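Local coordinates for protein lactate dehydrogenase, adjacent gene encodes predicted malate dehydrogenase (Cryptosporidium parvum, PDB 4ND2) that probably catalyses the NAD-dependent interconversion of (S)-lactate and pyruvate, as an L-lactate dehydrogenase of the LDH/MDH superfamily, at residues T156-A159 with Q160-V164; G192-L195 with S196-I199; G202-T205 with Q206-D210; L291-L294 with E295-L298. All coordinates share one frame; numbering follows the deposited sequence.

Contact 1 of 4, residues T156-A159 with Q160-V164; sequences TFIA and QHFGV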
# COMPACT_ATOMS: atom_id res chain seq x y z
N THR A 156 -13.90 -14.50 -9.73
CA THR A 156 -13.04 -14.19 -10.87
C THR A 156 -13.66 -14.63 -12.19
O THR A 156 -13.65 -13.88 -13.16
CB THR A 156 -11.65 -14.83 -10.69
OG1 THR A 156 -11.01 -14.25 -9.55
CG2 THR A 156 -10.76 -14.61 -11.92
N PHE A 157 -14.22 -15.83 -12.21
CA PHE A 157 -14.83 -16.38 -13.42
C PHE A 157 -16.09 -15.60 -13.82
O PHE A 157 -16.31 -15.35 -15.00
CB PHE A 157 -15.16 -17.87 -13.25
CG PHE A 157 -13.95 -18.73 -12.97
CD1 PHE A 157 -12.69 -18.40 -13.46
CD2 PHE A 157 -14.09 -19.90 -12.23
CE1 PHE A 157 -11.59 -19.21 -13.20
CE2 PHE A 157 -12.99 -20.71 -11.98
CZ PHE A 157 -11.75 -20.36 -12.46
N ILE A 158 -16.89 -15.20 -12.83
CA ILE A 158 -18.05 -14.34 -13.08
C ILE A 158 -17.58 -13.00 -13.63
O ILE A 158 -18.13 -12.51 -14.62
CB ILE A 158 -18.87 -14.11 -11.80
CG1 ILE A 158 -19.49 -15.43 -11.33
CG2 ILE A 158 -19.97 -13.08 -12.04
CD1 ILE A 158 -19.90 -15.44 -9.87
N ALA A 159 -16.57 -12.42 -12.99
CA ALA A 159 -16.02 -11.12 -13.39
C ALA A 159 -15.47 -11.15 -14.81
O ALA A 159 -15.64 -10.18 -15.56
CB ALA A 159 -14.94 -10.68 -12.42
N GLN A 160 -14.82 -12.25 -15.17
CA GLN A 160 -14.24 -12.40 -16.51
C GLN A 160 -15.32 -12.50 -17.59
O GLN A 160 -15.12 -12.05 -18.71
CB GLN A 160 -13.29 -13.60 -16.56
CG GLN A 160 -11.95 -13.32 -15.91
CD GLN A 160 -11.04 -14.53 -15.81
OE1 GLN A 160 -11.50 -15.66 -15.65
NE2 GLN A 160 -9.74 -14.29 -15.89
N HIS A 161 -16.47 -13.09 -17.25
CA HIS A 161 -17.59 -13.13 -18.18
C HIS A 161 -18.11 -11.72 -18.48
O HIS A 161 -18.20 -11.32 -19.64
CB HIS A 161 -18.74 -14.00 -17.66
CG HIS A 161 -19.98 -13.91 -18.50
ND1 HIS A 161 -20.14 -14.63 -19.66
CD2 HIS A 161 -21.09 -13.16 -18.37
CE1 HIS A 161 -21.31 -14.33 -20.20
NE2 HIS A 161 -21.91 -13.44 -19.44
N PHE A 162 -18.42 -10.97 -17.43
CA PHE A 162 -18.99 -9.62 -17.57
C PHE A 162 -17.97 -8.54 -17.91
O PHE A 162 -18.35 -7.43 -18.28
CB PHE A 162 -19.75 -9.23 -16.30
CG PHE A 162 -21.01 -10.03 -16.08
CD1 PHE A 162 -22.13 -9.81 -16.87
CD2 PHE A 162 -21.07 -10.99 -15.08
CE1 PHE A 162 -23.29 -10.55 -16.66
CE2 PHE A 162 -22.22 -11.72 -14.87
CZ PHE A 162 -23.34 -11.50 -15.67
N GLY A 163 -16.68 -8.85 -17.77
CA GLY A 163 -15.61 -7.88 -18.04
C GLY A 163 -15.58 -6.75 -17.02
O GLY A 163 -15.42 -5.59 -17.38
N VAL A 164 -15.72 -7.10 -15.74
CA VAL A 164 -15.73 -6.13 -14.65
C VAL A 164 -14.71 -6.49 -13.57
O VAL A 164 -14.21 -7.62 -13.51
CB VAL A 164 -17.12 -6.02 -13.98
CG1 VAL A 164 -18.16 -5.56 -14.99
CG2 VAL A 164 -17.55 -7.33 -13.34
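Backbone bonds between Thr156-Ala159 and Gln160-Val164 carry the last turn of helix 147-162 and then close it. Phe162 N reaches Ile158 O at 3.2 Å, in the carbonyl plane and nearly straight (168°). Ala159 O, the carbonyl that receives the chain as it leaves the helix, takes two donors: a weak bond from Gly163 N, and a better one from Val164 N at 3.1 Å. Gly163 has positive phi (68°), which turns the chain out of the helix and brings the Val164 amide back to that carbonyl.

The apolar contacts run along the side of the helix. Ile158 and Phe162 lie side by side, and the CG2 branch of Ile158 meets the edge of the Phe162 ring, 3.8 Å from CD2. After the turn, Val164 CG2 comes back to 4.3 Å from Ala159 CB.

Gln160 stretches alongside Thr156 and Phe157. Its OE1 sits at the edge of the Phe157 ring, 3.7 Å from CD1, with amide and ring planes 26° apart. The same side of the helix faces a neighbouring subunit, where Thr156 and Gln160 pack on Thr49 of that chain.

Inside the chain, the Phe157 ring stacks with His215, and its side chain lies close to the pyruvate-binding Arg153 one turn earlier. The whole is a helix C-terminal cap with a positive-phi glycine right after the last helical residue, here ending the helix that supplies Arg153 to the substrate pocket.

Contact 2 of 4, residues G192-L195 with S196-I199; sequences GVPL and SSFI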
# COMPACT_ATOMS: atom_id res chain seq x y z
N GLY A 192 -24.44 -5.17 -7.09
CA GLY A 192 -25.82 -5.17 -6.59
C GLY A 192 -26.83 -5.88 -7.49
O GLY A 192 -27.95 -6.14 -7.06
N VAL A 193 -26.44 -6.20 -8.72
CA VAL A 193 -27.34 -6.84 -9.69
C VAL A 193 -27.23 -8.36 -9.61
O VAL A 193 -26.13 -8.91 -9.75
CB VAL A 193 -27.02 -6.39 -11.13
CG1 VAL A 193 -28.00 -7.03 -12.12
CG2 VAL A 193 -27.07 -4.88 -11.25
N PRO A 194 -28.36 -9.06 -9.41
CA PRO A 194 -28.34 -10.52 -9.32
C PRO A 194 -28.26 -11.20 -10.69
O PRO A 194 -28.60 -10.59 -11.71
CB PRO A 194 -29.66 -10.85 -8.63
CG PRO A 194 -30.57 -9.75 -9.05
CD PRO A 194 -29.71 -8.52 -9.19
N LEU A 195 -27.82 -12.45 -10.72
CA LEU A 195 -27.68 -13.20 -11.98
C LEU A 195 -29.01 -13.33 -12.72
O LEU A 195 -29.04 -13.32 -13.95
CB LEU A 195 -27.08 -14.58 -11.74
CG LEU A 195 -25.58 -14.63 -11.40
CD1 LEU A 195 -25.18 -16.03 -10.99
CD2 LEU A 195 -24.74 -14.14 -12.57
N SER A 196 -30.11 -13.45 -11.98
CA SER A 196 -31.45 -13.53 -12.58
C SER A 196 -31.75 -12.33 -13.48
O SER A 196 -32.38 -12.49 -14.52
CB SER A 196 -32.53 -13.65 -11.49
OG SER A 196 -32.52 -12.53 -10.62
N SER A 197 -31.28 -11.15 -13.09
CA SER A 197 -31.47 -9.94 -13.90
C SER A 197 -30.63 -9.99 -15.17
O SER A 197 -31.11 -9.65 -16.25
CB SER A 197 -31.11 -8.67 -13.11
OG SER A 197 -32.04 -8.46 -12.06
N PHE A 198 -29.37 -10.42 -15.04
CA PHE A 198 -28.49 -10.54 -16.20
C PHE A 198 -29.01 -11.56 -17.22
O PHE A 198 -28.82 -11.39 -18.42
CB PHE A 198 -27.06 -10.91 -15.76
CG PHE A 198 -26.32 -9.79 -15.08
CD1 PHE A 198 -25.98 -9.87 -13.74
CD2 PHE A 198 -25.97 -8.65 -15.79
CE1 PHE A 198 -25.29 -8.84 -13.12
CE2 PHE A 198 -25.28 -7.61 -15.17
CZ PHE A 198 -24.94 -7.71 -13.83
N ILE A 199 -29.67 -12.61 -16.73
CA ILE A 199 -30.31 -13.59 -17.61
C ILE A 199 -31.44 -12.94 -18.41
O ILE A 199 -31.51 -13.10 -19.63
CB ILE A 199 -30.84 -14.82 -16.83
CG1 ILE A 199 -29.66 -15.64 -16.29
CG2 ILE A 199 -31.71 -15.70 -17.72
CD1 ILE A 199 -30.03 -16.62 -15.20
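This is a strand-to-helix corner, in which Val193 and Pro194 of the short edge strand 193-194 lead straight into helix 195-200 and fold against its first turn. It belongs to the alpha/beta C-terminal domain, away from the cofactor and substrate.

The main side-chain contact is a CH-pi interaction. Val193 CG1 lies over one face of the Phe198 ring, 3.7 Å from the centroid and offset toward the rim on the CE1 side, where the CG1 to CE1 distance is 3.4 Å. The two side chains cross at about a right angle. With CG1 opposite the backbone N of Val193 (chi1 -178°), this methyl is the one placed over the ring, while CG2 turns off to another side.

Pro194 holds the N-cap position. Its carbonyl O receives two weak bonds, from Ser197 N at 3.1 Å and from Phe198 N at 3.4 Å. A stronger bond follows, Ile199 N to Leu195 O at 2.9 Å. The proline ring is flanked by two hydroxyls: its CG is 3.6 Å from Ser197 OG and 3.7 Å from Ser196 OG, packing distances to a carbon.

Around the corner, Val193 and Ser197 pack against Glu288 and Asp290 of a third subunit. Within the chain the Phe198 ring also faces the end of helix 147-162, and Leu195 and Ile199 rest on Ile209 in the first turn of helix 206-227.

Contact 3 of 4, residues G202-T205 with Q206-D210; sequences GLIT and QEQID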
# COMPACT_ATOMS: atom_id res chain seq x y z
N GLY A 202 -30.21 -10.72 -21.12
CA GLY A 202 -29.52 -11.42 -22.20
C GLY A 202 -28.00 -11.31 -22.15
O GLY A 202 -27.33 -11.56 -23.15
N LEU A 203 -27.47 -10.96 -20.98
CA LEU A 203 -26.02 -10.75 -20.82
C LEU A 203 -25.30 -11.98 -20.27
O LEU A 203 -24.07 -12.05 -20.32
CB LEU A 203 -25.76 -9.54 -19.92
CG LEU A 203 -26.30 -8.20 -20.45
CD1 LEU A 203 -26.01 -7.07 -19.47
CD2 LEU A 203 -25.72 -7.87 -21.82
N ILE A 204 -26.05 -12.95 -19.75
CA ILE A 204 -25.50 -14.25 -19.38
C ILE A 204 -26.59 -15.32 -19.48
O ILE A 204 -27.76 -15.03 -19.25
CB ILE A 204 -24.90 -14.24 -17.95
CG1 ILE A 204 -23.98 -15.45 -17.74
CG2 ILE A 204 -25.99 -14.20 -16.88
CD1 ILE A 204 -23.15 -15.37 -16.47
N THR A 205 -26.21 -16.55 -19.82
CA THR A 205 -27.16 -17.66 -19.88
C THR A 205 -26.96 -18.59 -18.69
O THR A 205 -25.90 -18.59 -18.06
CB THR A 205 -27.01 -18.48 -21.18
OG1 THR A 205 -25.79 -19.22 -21.15
CG2 THR A 205 -27.03 -17.57 -22.39
N GLN A 206 -27.99 -19.37 -18.38
CA GLN A 206 -27.91 -20.36 -17.31
C GLN A 206 -26.83 -21.40 -17.59
O GLN A 206 -26.17 -21.87 -16.67
CB GLN A 206 -29.26 -21.04 -17.09
CG GLN A 206 -29.30 -22.02 -15.92
CD GLN A 206 -29.00 -21.36 -14.58
OE1 GLN A 206 -29.60 -20.35 -14.23
NE2 GLN A 206 -28.07 -21.94 -13.83
N GLU A 207 -26.66 -21.76 -18.86
CA GLU A 207 -25.59 -22.69 -19.26
C GLU A 207 -24.21 -22.10 -18.97
O GLU A 207 -23.31 -22.81 -18.50
CB GLU A 207 -25.70 -23.06 -20.74
CG GLU A 207 -26.88 -23.97 -21.06
CD GLU A 207 -26.81 -24.56 -22.45
OE1 GLU A 207 -27.72 -24.29 -23.27
OE2 GLU A 207 -25.84 -25.29 -22.74
N GLN A 208 -24.04 -20.81 -19.24
CA GLN A 208 -22.78 -20.12 -18.92
C GLN A 208 -22.54 -20.09 -17.41
O GLN A 208 -21.41 -20.25 -16.95
CB GLN A 208 -22.78 -18.71 -19.50
CG GLN A 208 -22.60 -18.68 -21.00
CD GLN A 208 -22.83 -17.31 -21.60
OE1 GLN A 208 -23.63 -16.52 -21.10
NE2 GLN A 208 -22.14 -17.01 -22.69
N ILE A 209 -23.61 -19.89 -16.64
CA ILE A 209 -23.53 -19.95 -15.18
C ILE A 209 -23.13 -21.36 -14.73
O ILE A 209 -22.28 -21.50 -13.84
CB ILE A 209 -24.87 -19.53 -14.52
CG1 ILE A 209 -25.11 -18.03 -14.73
CG2 ILE A 209 -24.88 -19.86 -13.03
CD1 ILE A 209 -26.52 -17.58 -14.43
N ASP A 210 -23.73 -22.38 -15.34
CA ASP A 210 -23.39 -23.77 -15.02
C ASP A 210 -21.92 -24.07 -15.31
O ASP A 210 -21.26 -24.77 -14.54
CB ASP A 210 -24.29 -24.75 -15.80
CG ASP A 210 -25.77 -24.63 -15.44
OD1 ASP A 210 -26.11 -24.09 -14.37
OD2 ASP A 210 -26.60 -25.08 -16.26
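Thr205 turns OG1 into the cleft between its own N and carbonyl carbon (chi1 71°), facing the start of helix 206-227, while Gln208 reaches back with a chain extended beyond CG. The two side chains thus exchange bonds with each other's backbone. Gln208 N donates to Thr205 OG1 at 3.0 Å, and Thr205 N donates to Gln208 OE1 at 2.9 Å, the amide arriving 24° off the plane of the side-chain carbonyl. This is a capping box with Thr205 as N-cap. Ile209 N then bonds Thr205 O, opening the regular helical pattern.

Ile204, just before the cap, packs against the same turn. Its CG1 touches Gln208 OE1, and its CD1 reaches Ile209 CG1 at 3.7 Å, the two isoleucines crossing at about a right angle. At the first helical residue, Gln206 bends at chi2 (61°), and its NE2 meets Asp210 OD1, one turn on, at 3.0 Å from above the carboxylate plane.

The box satisfies the first-turn amide of Gln208 and fixes the Thr205 backbone at the same time, while the bond from Gln206 to Asp210 ties the first helical turn to the next through side chains.

Contact 4 of 4, residues L291-L294 with E295-L298; sequences LTPL and EQKL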
# COMPACT_ATOMS: atom_id res chain seq x y z
N LEU A 291 -30.27 -20.06 0.90
CA LEU A 291 -30.08 -21.13 -0.08
C LEU A 291 -31.40 -21.61 -0.65
O LEU A 291 -32.39 -21.73 0.07
CB LEU A 291 -29.35 -22.31 0.56
CG LEU A 291 -27.96 -22.03 1.13
CD1 LEU A 291 -27.40 -23.29 1.79
CD2 LEU A 291 -27.02 -21.53 0.04
N THR A 292 -31.41 -21.89 -1.95
CA THR A 292 -32.56 -22.50 -2.61
C THR A 292 -32.66 -23.97 -2.17
O THR A 292 -31.69 -24.52 -1.65
CB THR A 292 -32.43 -22.46 -4.14
OG1 THR A 292 -31.26 -23.19 -4.54
CG2 THR A 292 -32.32 -21.02 -4.64
N PRO A 293 -33.83 -24.60 -2.39
CA PRO A 293 -33.94 -26.03 -2.09
C PRO A 293 -32.86 -26.87 -2.78
O PRO A 293 -32.30 -27.77 -2.16
CB PRO A 293 -35.34 -26.38 -2.61
CG PRO A 293 -36.11 -25.12 -2.49
CD PRO A 293 -35.12 -24.01 -2.77
N LEU A 294 -32.58 -26.57 -4.04
CA LEU A 294 -31.51 -27.25 -4.78
C LEU A 294 -30.15 -27.08 -4.09
O LEU A 294 -29.42 -28.05 -3.91
CB LEU A 294 -31.44 -26.75 -6.22
CG LEU A 294 -30.33 -27.33 -7.11
CD1 LEU A 294 -30.36 -28.85 -7.11
CD2 LEU A 294 -30.44 -26.79 -8.53
N GLU A 295 -29.83 -25.85 -3.71
CA GLU A 295 -28.57 -25.55 -3.03
C GLU A 295 -28.47 -26.23 -1.66
O GLU A 295 -27.40 -26.70 -1.27
CB GLU A 295 -28.36 -24.04 -2.91
CG GLU A 295 -28.04 -23.38 -4.25
CD GLU A 295 -28.11 -21.86 -4.23
OE1 GLU A 295 -28.72 -21.28 -3.30
OE2 GLU A 295 -27.57 -21.24 -5.17
N GLN A 296 -29.59 -26.30 -0.95
CA GLN A 296 -29.65 -27.01 0.33
C GLN A 296 -29.37 -28.51 0.15
O GLN A 296 -28.70 -29.12 0.99
CB GLN A 296 -31.01 -26.82 1.00
CG GLN A 296 -31.27 -25.40 1.50
CD GLN A 296 -32.72 -25.17 1.86
OE1 GLN A 296 -33.30 -25.92 2.64
NE2 GLN A 296 -33.33 -24.13 1.29
N LYS A 297 -29.87 -29.08 -0.94
CA LYS A 297 -29.63 -30.49 -1.26
C LYS A 297 -28.17 -30.74 -1.64
O LYS A 297 -27.57 -31.72 -1.20
CB LYS A 297 -30.55 -30.95 -2.39
CG LYS A 297 -30.40 -32.43 -2.75
CD LYS A 297 -31.39 -32.85 -3.82
CE LYS A 297 -31.26 -34.34 -4.13
NZ LYS A 297 -32.40 -34.84 -4.95
N LEU A 298 -27.61 -29.85 -2.45
CA LEU A 298 -26.20 -29.94 -2.82
C LEU A 298 -25.29 -29.80 -1.60
O LEU A 298 -24.29 -30.50 -1.49
CB LEU A 298 -25.85 -28.90 -3.89
CG LEU A 298 -26.51 -29.12 -5.26
CD1 LEU A 298 -26.36 -27.87 -6.12
CD2 LEU A 298 -25.94 -30.33 -5.97
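Thr292 and Glu295 face each other across the start of helix 293-314, and their rotamers decide the contact. Thr292 holds OG1 between its backbone N and carbonyl carbon (chi1 61°), where it accepts from Glu295 N at 3.1 Å. Glu295 has CG opposite its carbonyl carbon (chi1 -72°) and an extended chain, which lays the carboxylate alongside the threonine backbone. Its OE1 takes Thr292 N at 3.1 Å in a nearly straight bond (169°), met on the anti side and somewhat out of the carboxylate plane.

These reciprocal bonds make a capping box, with Pro293 as the first helical residue after the Thr292 N-cap. Glu295 is a buried residue, and its OE1 is also hydrogen-bonded to Ser186 OG in the loop before strand 189-190, tying the helix start to that loop.

Gln296, also extended, lies along the outer side of the turn and reaches one residue further back than the box. Its NE2 donates to Leu291 O at 2.9 Å, coming from above the carbonyl plane, while its CG packs 3.8 Å from Leu291 CB. On another side of Leu291, CD2 lies 3.8 Å from Glu295 OE1, and the side chain rests on Tyr265. One turn apart on the helix, Leu294 and Leu298 touch, CG to CD1 at 4.1 Å.

How the contacts relate
Contacts 1 to 4 follow one another along the chain, all in the alpha/beta C-terminal domain. Contact 1 ends helix 147-162, contact 2 starts helix 195-200, contact 3 starts helix 206-227 and contact 4 starts helix 293-314. The first three form one cluster with centres 10 to 13 Å apart: Phe162 CE1 meets Phe198 CD2 at 3.4 Å, His161 NE2 probably bonds Leu203 O, and Phe198 O probably receives Leu203 N. Contact 4 stands apart, its nearest atoms about 8 Å from contacts 2 and 3. Contacts 1 and 2 touch the third subunit and so take part in the tetramer interface, whereas contact 3 touches no other chain of the assembly.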